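Local coordinates for protein (lectin) (Hyacinthoides hispanica, PDB 1B2P) that probably recognises mannose-containing carbohydrates as a bulb lectin of the monocot mannose-binding family, at residues C63-V66 with V72-V75; V96-P101 with V106-A111; T38-V43 with V75-N80. All coordinates share one frame; numbering follows the deposited sequence.

Contact 1 of 3, residues C63-V66 with V72-V75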
ATOM      1  N   CYS A  63     -11.495 -15.571 -19.627  1.00 19.09           N
ATOM      2  CA  CYS A  63     -11.283 -14.305 -20.349  1.00 15.96           C
ATOM      3  C   CYS A  63     -10.154 -13.440 -19.634  1.00 14.80           C
ATOM      4  O   CYS A  63      -9.904 -13.596 -18.471  1.00 20.55           O
ATOM      5  CB  CYS A  63     -12.578 -13.391 -20.421  1.00 17.40           C
ATOM      6  SG  CYS A  63     -13.830 -14.501 -21.319  1.00 20.98           S
ATOM      7  N   ARG A  64      -9.673 -12.613 -20.534  1.00 16.29           N
ATOM      8  CA  ARG A  64      -8.637 -11.598 -19.978  1.00 17.87           C
ATOM      9  C   ARG A  64      -8.912 -10.281 -20.581  1.00 16.40           C
ATOM     10  O   ARG A  64      -9.485 -10.171 -21.668  1.00 16.02           O
ATOM     11  CB  ARG A  64      -7.228 -12.089 -20.361  1.00 18.02           C
ATOM     12  CG  ARG A  64      -7.005 -12.169 -21.851  1.00 20.18           C
ATOM     13  CD  ARG A  64      -5.612 -12.854 -22.132  1.00 24.37           C
ATOM     14  NE  ARG A  64      -5.236 -12.798 -23.541  1.00 27.76           N
ATOM     15  CZ  ARG A  64      -5.685 -13.744 -24.421  1.00 29.69           C
ATOM     16  NH1 ARG A  64      -6.537 -14.706 -24.039  1.00 30.62           N
ATOM     17  NH2 ARG A  64      -5.276 -13.629 -25.676  1.00 32.82           N
ATOM     18  N   ALA A  65      -8.460  -9.209 -19.858  1.00 14.43           N
ATOM     19  CA  ALA A  65      -8.516  -7.881 -20.470  1.00 15.26           C
ATOM     20  C   ALA A  65      -7.039  -7.374 -20.721  1.00 14.91           C
ATOM     21  O   ALA A  65      -6.279  -7.578 -19.793  1.00 17.26           O
ATOM     22  CB  ALA A  65      -9.277  -6.969 -19.496  1.00 15.98           C
ATOM     23  N   VAL A  66      -6.996  -6.805 -21.923  1.00 16.44           N
ATOM     24  CA  VAL A  66      -5.611  -6.292 -22.253  1.00 16.48           C
ATOM     25  C   VAL A  66      -5.824  -4.941 -22.845  1.00 13.63           C
ATOM     26  O   VAL A  66      -6.802  -4.614 -23.515  1.00 15.40           O
ATOM     27  CB  VAL A  66      -4.947  -7.252 -23.222  1.00 21.28           C
ATOM     28  CG1 VAL A  66      -4.912  -8.614 -22.537  1.00 25.62           C
ATOM     29  CG2 VAL A  66      -5.735  -7.356 -24.486  1.00 25.75           C
ATOM     30  N   VAL A  72      -6.700   0.664 -27.367  1.00 13.74           N
ATOM     31  CA  VAL A  72      -8.043  -0.021 -27.282  1.00 14.32           C
ATOM     32  C   VAL A  72      -8.037  -1.032 -26.238  1.00 14.51           C
ATOM     33  O   VAL A  72      -7.118  -1.941 -26.168  1.00 15.39           O
ATOM     34  CB  VAL A  72      -8.361  -0.689 -28.632  1.00 16.66           C
ATOM     35  CG1 VAL A  72      -9.617  -1.566 -28.556  1.00 18.12           C
ATOM     36  CG2 VAL A  72      -8.388   0.388 -29.700  1.00 18.42           C
ATOM     37  N   LEU A  73      -8.953  -1.045 -25.292  1.00 13.71           N
ATOM     38  CA  LEU A  73      -9.061  -2.074 -24.290  1.00 13.21           C
ATOM     39  C   LEU A  73      -9.931  -3.213 -24.822  1.00 14.25           C
ATOM     40  O   LEU A  73     -10.917  -2.917 -25.478  1.00 15.69           O
ATOM     41  CB  LEU A  73      -9.829  -1.469 -23.085  1.00 15.75           C
ATOM     42  CG  LEU A  73     -10.172  -2.403 -21.934  1.00 15.67           C
ATOM     43  CD1 LEU A  73      -8.905  -2.897 -21.252  1.00 16.23           C
ATOM     44  CD2 LEU A  73     -11.066  -1.636 -20.924  1.00 17.16           C
ATOM     45  N   VAL A  74      -9.423  -4.456 -24.624  1.00 14.91           N
ATOM     46  CA  VAL A  74     -10.250  -5.559 -25.280  1.00 16.45           C
ATOM     47  C   VAL A  74     -10.373  -6.567 -24.203  1.00 16.69           C
ATOM     48  O   VAL A  74      -9.733  -6.780 -23.202  1.00 19.00           O
ATOM     49  CB  VAL A  74      -9.527  -6.245 -26.433  1.00 18.69           C
ATOM     50  CG1 VAL A  74      -9.380  -5.243 -27.562  1.00 19.76           C
ATOM     51  CG2 VAL A  74      -8.143  -6.718 -25.997  1.00 23.05           C
ATOM     52  N   VAL A  75     -11.492  -7.419 -24.308  1.00 14.23           N
ATOM     53  CA  VAL A  75     -11.685  -8.602 -23.521  1.00 14.35           C
ATOM     54  C   VAL A  75     -11.667  -9.852 -24.540  1.00 16.30           C
ATOM     55  O   VAL A  75     -12.324  -9.690 -25.536  1.00 17.23           O
ATOM     56  CB  VAL A  75     -13.103  -8.559 -22.877  1.00 15.44           C
ATOM     57  CG1 VAL A  75     -13.397  -9.835 -22.133  1.00 15.64           C
ATOM     58  CG2 VAL A  75     -13.231  -7.344 -21.922  1.00 17.98           C
TER
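Val-66 and Val-74 are joined by two backbone hydrogen bonds, an antiparallel hydrogen-bonded pair. Val-66 N donates to Val-74 O at 3.0 Å. In return Val-74 N reaches Val-66 O at 2.9 Å. Both valine side chains point to the same face of the sheet, next to Ile-76 and Gln-85 respectively.

Weaker CA-H...O contacts fill the gaps in this ladder. Ala-65 CA lies 3.2 Å from Val-74 O, and Val-75 CA lies 3.3 Å from Arg-64 O. Both CA atoms belong to the non-hydrogen-bonded pair Ala-65 with Val-75, and they lie 4.5 Å apart. The two strands, 164° apart in direction, form a beta hairpin at the middle of one of the three antiparallel sheets of the bulb-lectin beta-prism. Strand 16-18 borders the hairpin on one side and strand 82-85 on the other.

Ala-65 and Val-75 share the face opposite Val-66 and Val-74. Beside it, Cys-63 CB approaches Val-75 CG1 at 4.0 Å in an apolar contact, and Met-36 from strand 30-36 covers Cys-63, Ala-65 and Val-75 together. Leu-73 packs on backbone instead: it has CG anti to its backbone nitrogen (chi1 175°), and the next torsion, 65°, turns CD1 back over the neighbouring strand, onto the carbonyl of Val-66, 3.5 Å from Val-66 O. Arg-64 starts away from 72-75, but its chain runs past Ile-76 to Thr-77, where NH1 makes a weak hydrogen bond to the carbonyl.

Contact 2 of 3, residues V96-P101 with V106-A111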
ATOM      1  N   VAL A  96      -1.926   4.047 -20.890  1.00 10.82           N
ATOM      2  CA  VAL A  96      -2.290   3.508 -19.578  1.00  9.76           C
ATOM      3  C   VAL A  96      -3.829   3.693 -19.306  1.00 13.07           C
ATOM      4  O   VAL A  96      -4.457   4.537 -19.925  1.00 14.52           O
ATOM      5  CB  VAL A  96      -1.604   4.228 -18.362  1.00 11.83           C
ATOM      6  CG1 VAL A  96      -0.056   4.040 -18.408  1.00 12.98           C
ATOM      7  CG2 VAL A  96      -1.847   5.767 -18.464  1.00 13.37           C
ATOM      8  N   LEU A  97      -4.317   2.662 -18.647  1.00 11.37           N
ATOM      9  CA  LEU A  97      -5.711   2.752 -18.157  1.00 11.82           C
ATOM     10  C   LEU A  97      -5.656   2.955 -16.686  1.00 13.46           C
ATOM     11  O   LEU A  97      -4.959   2.292 -15.930  1.00 12.98           O
ATOM     12  CB  LEU A  97      -6.447   1.438 -18.559  1.00 12.32           C
ATOM     13  CG  LEU A  97      -7.870   1.350 -17.934  1.00 14.70           C
ATOM     14  CD1 LEU A  97      -8.700   0.387 -18.856  1.00 18.28           C
ATOM     15  CD2 LEU A  97      -7.804   0.761 -16.523  1.00 14.90           C
ATOM     16  N   VAL A  98      -6.408   3.975 -16.134  1.00 10.29           N
ATOM     17  CA  VAL A  98      -6.301   4.246 -14.717  1.00 10.33           C
ATOM     18  C   VAL A  98      -7.705   4.204 -14.048  1.00 12.39           C
ATOM     19  O   VAL A  98      -8.584   4.834 -14.667  1.00 13.19           O
ATOM     20  CB  VAL A  98      -5.778   5.724 -14.521  1.00 13.32           C
ATOM     21  CG1 VAL A  98      -5.561   6.039 -13.055  1.00 14.55           C
ATOM     22  CG2 VAL A  98      -4.462   5.905 -15.368  1.00 14.25           C
ATOM     23  N   LEU A  99      -7.771   3.520 -12.938  1.00  9.91           N
ATOM     24  CA  LEU A  99      -9.016   3.636 -12.087  1.00 10.37           C
ATOM     25  C   LEU A  99      -8.672   4.798 -11.157  1.00 10.90           C
ATOM     26  O   LEU A  99      -7.806   4.768 -10.311  1.00 13.61           O
ATOM     27  CB  LEU A  99      -9.093   2.296 -11.307  1.00 12.31           C
ATOM     28  CG  LEU A  99     -10.231   2.310 -10.229  1.00 13.77           C
ATOM     29  CD1 LEU A  99     -11.568   2.609 -10.888  1.00 17.20           C
ATOM     30  CD2 LEU A  99     -10.241   0.941  -9.532  1.00 18.15           C
ATOM     31  N   GLN A 100      -9.550   5.836 -11.311  1.00 12.55           N
ATOM     32  CA  GLN A 100      -9.217   7.161 -10.636  1.00 11.58           C
ATOM     33  C   GLN A 100     -10.023   7.395  -9.417  1.00 14.08           C
ATOM     34  O   GLN A 100     -11.118   6.816  -9.226  1.00 14.75           O
ATOM     35  CB  GLN A 100      -9.671   8.266 -11.599  1.00 10.18           C
ATOM     36  CG  GLN A 100      -8.877   8.110 -12.943  1.00 13.17           C
ATOM     37  CD  GLN A 100      -9.025   9.249 -13.862  1.00 14.65           C
ATOM     38  OE1 GLN A 100      -8.185   9.446 -14.763  1.00 15.21           O
ATOM     39  NE2 GLN A 100     -10.112  10.068 -13.871  1.00 14.22           N
ATOM     40  N   PRO A 101      -9.540   8.275  -8.499  1.00 13.51           N
ATOM     41  CA  PRO A 101     -10.276   8.499  -7.259  1.00 14.20           C
ATOM     42  C   PRO A 101     -11.638   9.093  -7.580  1.00 15.05           C
ATOM     43  O   PRO A 101     -12.477   8.906  -6.654  1.00 17.55           O
ATOM     44  CB  PRO A 101      -9.425   9.650  -6.628  1.00 16.88           C
ATOM     45  CG  PRO A 101      -7.993   9.255  -7.073  1.00 15.03           C
ATOM     46  CD  PRO A 101      -8.147   8.842  -8.522  1.00 12.78           C
ATOM     47  N   VAL A 106     -10.208   5.677 -17.142  1.00 11.64           N
ATOM     48  CA  VAL A 106      -9.818   6.453 -18.242  1.00 10.16           C
ATOM     49  C   VAL A 106      -8.540   5.822 -18.920  1.00 10.85           C
ATOM     50  O   VAL A 106      -7.694   5.466 -18.137  1.00 12.57           O
ATOM     51  CB  VAL A 106      -9.517   7.932 -17.808  1.00 10.46           C
ATOM     52  CG1 VAL A 106      -9.297   8.841 -18.992  1.00 11.54           C
ATOM     53  CG2 VAL A 106     -10.656   8.520 -16.905  1.00 14.37           C
ATOM     54  N   ILE A 107      -8.596   5.892 -20.226  1.00 10.38           N
ATOM     55  CA  ILE A 107      -7.374   5.456 -20.938  1.00 10.91           C
ATOM     56  C   ILE A 107      -6.654   6.728 -21.368  1.00 12.66           C
ATOM     57  O   ILE A 107      -7.279   7.542 -22.056  1.00 13.60           O
ATOM     58  CB  ILE A 107      -7.751   4.639 -22.188  1.00 11.56           C
ATOM     59  CG1 ILE A 107      -8.434   3.373 -21.677  1.00 13.97           C
ATOM     60  CG2 ILE A 107      -6.469   4.337 -23.030  1.00 14.61           C
ATOM     61  CD1 ILE A 107      -8.960   2.446 -22.902  1.00 13.75           C
ATOM     62  N   TYR A 108      -5.390   6.915 -21.099  1.00 11.34           N
ATOM     63  CA  TYR A 108      -4.640   8.045 -21.586  1.00  9.92           C
ATOM     64  C   TYR A 108      -3.462   7.594 -22.507  1.00 10.63           C
ATOM     65  O   TYR A 108      -2.875   6.596 -22.148  1.00 13.16           O
ATOM     66  CB  TYR A 108      -3.942   8.708 -20.319  1.00 10.03           C
ATOM     67  CG  TYR A 108      -4.873   9.311 -19.289  1.00 11.84           C
ATOM     68  CD1 TYR A 108      -5.225  10.647 -19.474  1.00 12.84           C
ATOM     69  CD2 TYR A 108      -5.355   8.584 -18.216  1.00 12.76           C
ATOM     70  CE1 TYR A 108      -6.086  11.253 -18.547  1.00 13.46           C
ATOM     71  CE2 TYR A 108      -6.199   9.182 -17.243  1.00 11.14           C
ATOM     72  CZ  TYR A 108      -6.540  10.511 -17.498  1.00 12.80           C
ATOM     73  OH  TYR A 108      -7.373  11.090 -16.547  1.00 12.97           O
ATOM     74  N   GLY A 109      -3.209   8.463 -23.474  1.00 13.04           N
ATOM     75  CA  GLY A 109      -1.889   8.200 -24.189  1.00 14.46           C
ATOM     76  C   GLY A 109      -2.103   8.923 -25.458  1.00 15.83           C
ATOM     77  O   GLY A 109      -3.132   9.524 -25.816  1.00 18.16           O
ATOM     78  N   ASP A 110      -1.121   8.860 -26.374  1.00 13.78           N
ATOM     79  CA  ASP A 110       0.122   8.144 -26.052  1.00 14.93           C
ATOM     80  C   ASP A 110       1.040   8.968 -25.244  1.00 17.49           C
ATOM     81  O   ASP A 110       0.670  10.017 -24.698  1.00 18.24           O
ATOM     82  CB  ASP A 110       0.748   7.716 -27.407  1.00 23.96           C
ATOM     83  CG  ASP A 110       1.491   8.674 -28.212  1.00 32.50           C
ATOM     84  OD1 ASP A 110       1.300   9.870 -28.042  1.00 33.60           O
ATOM     85  OD2 ASP A 110       2.269   8.166 -29.089  1.00 32.47           O
ATOM     86  N   ALA A 111       2.272   8.546 -24.966  1.00 15.66           N
ATOM     87  CA  ALA A 111       3.171   9.281 -24.071  1.00 15.16           C
ATOM     88  C   ALA A 111       3.606  10.573 -24.685  1.00 16.45           C
ATOM     89  O   ALA A 111       4.034  10.706 -25.893  1.00 20.12           O
ATOM     90  CB  ALA A 111       4.469   8.439 -23.869  1.00 16.46           C
TER
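Val-96 and Val-98 pair with Tyr-108 and Val-106 in an antiparallel hairpin, with the strand axes 4.7 Å apart and their directions differing by 144°. Each pair has two N-H...O bonds; the shortest include Tyr-108 N to Val-96 O at 2.8 Å, and the longest is Val-106 N to Val-98 O at 3.1 Å. Leu-97 and Ile-107 form the non-hydrogen-bonded pair between them. The hairpin belongs to the beta-prism of the monocot lectins, and Gln-100, Asp-102, Val-106 and Tyr-108 fit the family's Q-x-D-x-N-x-V-x-Y signature, consistent with a mannose pocket on the face carrying Val-106 and Tyr-108. Strand 105-114 also pairs, antiparallel, with a strand of the second subunit, so the sheet runs on across the interface.

On the inner face, Leu-97 CD1 meets Ile-107 CG1 at 4.1 Å, and both side chains touch Leu-73 of another sheet. The other face carries Val-96, Val-98, Val-106 and Tyr-108. Val-106 CG1 sits 3.5 Å above one face of the Tyr-108 ring, displaced toward the rim; Val-98 CG2 comes to CD2 obliquely. Val-106 forks between two flat groups, because its other methyl, CG2, lies against the Gln-100 amide, 3.4 Å from both OE1 and NE2 and out of the amide plane.

Gln-100 starts with CG anti to its carbonyl carbon (chi1 -61°) and then runs extended, so that its amide arrives at the hydroxyl edge of the ring. NE2 makes a weak hydrogen bond to Asp-102 OD1. Amide and ring are nearly coplanar, 26° apart, and Tyr-108 OH donates to an in-plane lone pair of Gln-100 OE1 at 2.6 Å.

Contact 3 of 3, residues T38-V43 with V75-N80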
ATOM      1  N   THR A  38     -14.861 -14.167 -13.712  1.00 20.54           N
ATOM      2  CA  THR A  38     -14.763 -15.562 -14.269  1.00 23.13           C
ATOM      3  C   THR A  38     -15.798 -15.804 -15.352  1.00 21.78           C
ATOM      4  O   THR A  38     -15.592 -16.505 -16.348  1.00 25.35           O
ATOM      5  CB  THR A  38     -15.050 -16.627 -13.183  1.00 27.19           C
ATOM      6  OG1 THR A  38     -14.033 -16.495 -12.165  1.00 30.24           O
ATOM      7  CG2 THR A  38     -14.767 -18.046 -13.677  1.00 29.74           C
ATOM      8  N   ASP A  39     -16.900 -15.084 -15.301  1.00 20.47           N
ATOM      9  CA  ASP A  39     -17.939 -15.185 -16.342  1.00 19.90           C
ATOM     10  C   ASP A  39     -17.807 -14.369 -17.559  1.00 19.58           C
ATOM     11  O   ASP A  39     -18.605 -14.235 -18.514  1.00 20.54           O
ATOM     12  CB  ASP A  39     -19.372 -14.932 -15.716  1.00 24.36           C
ATOM     13  CG  ASP A  39     -19.676 -13.493 -15.407  1.00 26.90           C
ATOM     14  OD1 ASP A  39     -18.741 -12.620 -15.551  1.00 21.44           O
ATOM     15  OD2 ASP A  39     -20.778 -13.014 -15.042  1.00 25.34           O
ATOM     16  N   CYS A  40     -16.553 -13.769 -17.739  1.00 17.13           N
ATOM     17  CA  CYS A  40     -16.175 -13.007 -18.874  1.00 18.70           C
ATOM     18  C   CYS A  40     -16.732 -11.567 -18.888  1.00 16.65           C
ATOM     19  O   CYS A  40     -16.593 -10.916 -19.922  1.00 18.77           O
ATOM     20  CB  CYS A  40     -16.509 -13.647 -20.228  1.00 17.79           C
ATOM     21  SG  CYS A  40     -15.381 -13.284 -21.568  1.00 19.95           S
ATOM     22  N   ASN A  41     -17.404 -11.075 -17.847  1.00 17.22           N
ATOM     23  CA  ASN A  41     -17.888  -9.718 -17.802  1.00 16.00           C
ATOM     24  C   ASN A  41     -16.761  -8.854 -17.086  1.00 13.89           C
ATOM     25  O   ASN A  41     -16.288  -9.362 -16.102  1.00 15.63           O
ATOM     26  CB  ASN A  41     -19.119  -9.636 -16.840  1.00 19.26           C
ATOM     27  CG  ASN A  41     -20.027  -8.528 -17.298  1.00 15.92           C
ATOM     28  OD1 ASN A  41     -21.167  -8.248 -16.673  1.00 22.59           O
ATOM     29  ND2 ASN A  41     -19.853  -7.764 -18.296  1.00 13.09           N
ATOM     30  N   LEU A  42     -16.482  -7.742 -17.689  1.00 13.46           N
ATOM     31  CA  LEU A  42     -15.457  -6.844 -16.988  1.00 12.74           C
ATOM     32  C   LEU A  42     -16.290  -5.724 -16.405  1.00 13.82           C
ATOM     33  O   LEU A  42     -17.048  -5.045 -17.129  1.00 15.69           O
ATOM     34  CB  LEU A  42     -14.564  -6.355 -18.144  1.00 13.48           C
ATOM     35  CG  LEU A  42     -13.557  -5.204 -17.703  1.00 14.73           C
ATOM     36  CD1 LEU A  42     -12.586  -5.667 -16.653  1.00 19.30           C
ATOM     37  CD2 LEU A  42     -12.888  -4.759 -18.973  1.00 16.58           C
ATOM     38  N   VAL A  43     -16.194  -5.607 -15.075  1.00 12.37           N
ATOM     39  CA  VAL A  43     -17.195  -4.822 -14.326  1.00 11.81           C
ATOM     40  C   VAL A  43     -16.525  -3.777 -13.410  1.00 14.54           C
ATOM     41  O   VAL A  43     -15.567  -4.188 -12.748  1.00 14.24           O
ATOM     42  CB  VAL A  43     -18.083  -5.725 -13.409  1.00 14.45           C
ATOM     43  CG1 VAL A  43     -19.211  -4.910 -12.806  1.00 16.44           C
ATOM     44  CG2 VAL A  43     -18.588  -6.915 -14.338  1.00 16.75           C
ATOM     45  N   VAL A  75     -11.492  -7.419 -24.308  1.00 14.23           N
ATOM     46  CA  VAL A  75     -11.685  -8.602 -23.521  1.00 14.35           C
ATOM     47  C   VAL A  75     -11.667  -9.852 -24.540  1.00 16.30           C
ATOM     48  O   VAL A  75     -12.324  -9.690 -25.536  1.00 17.23           O
ATOM     49  CB  VAL A  75     -13.103  -8.559 -22.877  1.00 15.44           C
ATOM     50  CG1 VAL A  75     -13.397  -9.835 -22.133  1.00 15.64           C
ATOM     51  CG2 VAL A  75     -13.231  -7.344 -21.922  1.00 17.98           C
ATOM     52  N   ILE A  76     -10.774 -10.707 -24.157  1.00 16.26           N
ATOM     53  CA  ILE A  76     -10.469 -11.791 -25.138  1.00 19.12           C
ATOM     54  C   ILE A  76     -10.659 -13.102 -24.416  1.00 19.21           C
ATOM     55  O   ILE A  76     -10.329 -13.303 -23.263  1.00 19.00           O
ATOM     56  CB  ILE A  76      -8.979 -11.720 -25.556  1.00 21.23           C
ATOM     57  CG1 ILE A  76      -8.649 -10.406 -26.212  1.00 24.11           C
ATOM     58  CG2 ILE A  76      -8.725 -12.927 -26.509  1.00 26.47           C
ATOM     59  CD1 ILE A  76      -7.127 -10.251 -26.486  1.00 27.08           C
ATOM     60  N   THR A  77     -11.298 -14.129 -25.088  1.00 21.49           N
ATOM     61  CA  THR A  77     -11.485 -15.384 -24.358  1.00 21.44           C
ATOM     62  C   THR A  77     -10.297 -16.343 -24.419  1.00 22.25           C
ATOM     63  O   THR A  77      -9.388 -16.034 -25.159  1.00 23.88           O
ATOM     64  CB  THR A  77     -12.697 -16.152 -25.011  1.00 22.90           C
ATOM     65  OG1 THR A  77     -12.260 -16.600 -26.310  1.00 24.13           O
ATOM     66  CG2 THR A  77     -13.877 -15.215 -25.199  1.00 19.41           C
ATOM     67  N   ASN A  78     -10.413 -17.483 -23.777  1.00 24.86           N
ATOM     68  CA  ASN A  78      -9.279 -18.444 -23.833  1.00 29.76           C
ATOM     69  C   ASN A  78      -9.235 -19.149 -25.165  1.00 29.80           C
ATOM     70  O   ASN A  78      -8.259 -19.903 -25.359  1.00 34.09           O
ATOM     71  CB  ASN A  78      -9.306 -19.488 -22.727  1.00 29.43           C
ATOM     72  CG  ASN A  78     -10.575 -20.358 -22.654  1.00 30.87           C
ATOM     73  OD1 ASN A  78     -10.799 -21.006 -21.612  1.00 35.67           O
ATOM     74  ND2 ASN A  78     -11.378 -20.342 -23.665  1.00 26.37           N
ATOM     75  N   GLU A  79     -10.083 -18.885 -26.127  1.00 30.78           N
ATOM     76  CA  GLU A  79      -9.932 -19.290 -27.512  1.00 33.83           C
ATOM     77  C   GLU A  79      -9.555 -18.162 -28.424  1.00 34.16           C
ATOM     78  O   GLU A  79      -9.646 -18.171 -29.655  1.00 34.06           O
ATOM     79  CB  GLU A  79     -11.255 -19.942 -28.028  1.00 34.68           C
ATOM     80  CG  GLU A  79     -11.760 -21.096 -27.191  1.00 39.79           C
ATOM     81  CD  GLU A  79     -10.926 -22.352 -27.438  1.00 43.26           C
ATOM     82  OE1 GLU A  79     -10.431 -22.520 -28.582  1.00 44.25           O
ATOM     83  OE2 GLU A  79     -10.714 -23.137 -26.494  1.00 44.26           O
ATOM     84  N   ASN A  80      -9.114 -17.048 -27.764  1.00 29.63           N
ATOM     85  CA  ASN A  80      -8.654 -15.870 -28.483  1.00 32.22           C
ATOM     86  C   ASN A  80      -9.722 -15.305 -29.380  1.00 30.47           C
ATOM     87  O   ASN A  80      -9.448 -14.748 -30.444  1.00 33.38           O
ATOM     88  CB  ASN A  80      -7.391 -16.213 -29.284  1.00 36.57           C
ATOM     89  CG  ASN A  80      -6.200 -16.426 -28.388  1.00 42.04           C
ATOM     90  OD1 ASN A  80      -5.120 -16.475 -29.037  1.00 49.46           O
ATOM     91  ND2 ASN A  80      -6.186 -16.501 -27.069  1.00 38.97           N
TER
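Val-75 has CG1 anti to its backbone nitrogen (chi1 175°) and CG2 anti to its carbonyl carbon, and this fork sends one methyl to Cys-40 and the other to Leu-42. Leu-42 answers with chi1 170° and chi2 62°, which put CD2 against Val-75 CG2 at 3.9 Å. On the other branch, Cys-40 SG lies 4.0 Å from Val-75 CG1, and the Thr-77 methyl CG2 is a more distant neighbour of the same sulfur at 4.4 Å.

The two segments come from different sheets of the beta-prism, the start of strand 42-46 in one and the end of strand 73-76 in another, and they meet through side chains without a shared ladder. Val-83, from the strand beside 73-76, also touches Cys-40, Val-75 and Thr-77. Each partner lies next to a polar turn. Asp-39 OD1 accepts from Asn-41 N at 3.1 Å to make an Asx turn, with the donor coming from above the carboxylate plane; the same oxygen is bonded by Gln-37 NE2. In the 75-80 segment, Thr-77 opens a type I turn closed by Asn-80 N on Thr-77 O at 2.8 Å, and its OG1 accepts from Glu-79 N at 3.2 Å in an ST turn and from Val-81 N as well.

Cys-40 is disulfide-bonded to Cys-63, just before strand 64-67, the neighbour of 73-76. No hydrogen bond joins the two segments; apolar contact and the adjoining disulfide hold the sheets together here.

Contacts 1 and 3 share Val-75 and strand 73-76, and their centres lie about 7 Å apart. The Cys-40 to Cys-63 disulfide ties them covalently, and Arg-64 O to Ile-76 N continues the ladder of contact 1 into the 75-80 segment. Contact 1 is a hairpin within one sheet; contact 3 is a purely side-chain meeting of two sheets, farther from the chain centre, with exposed turn residues beside its buried core. Contact 2 is also a buried hairpin, but adds a polar Gln-Tyr pair and lies at a subunit interface. Contacts 1 and 2 meet in the core, Leu-73 touching Leu-97 and Ile-107, whereas contacts 2 and 3 do not touch.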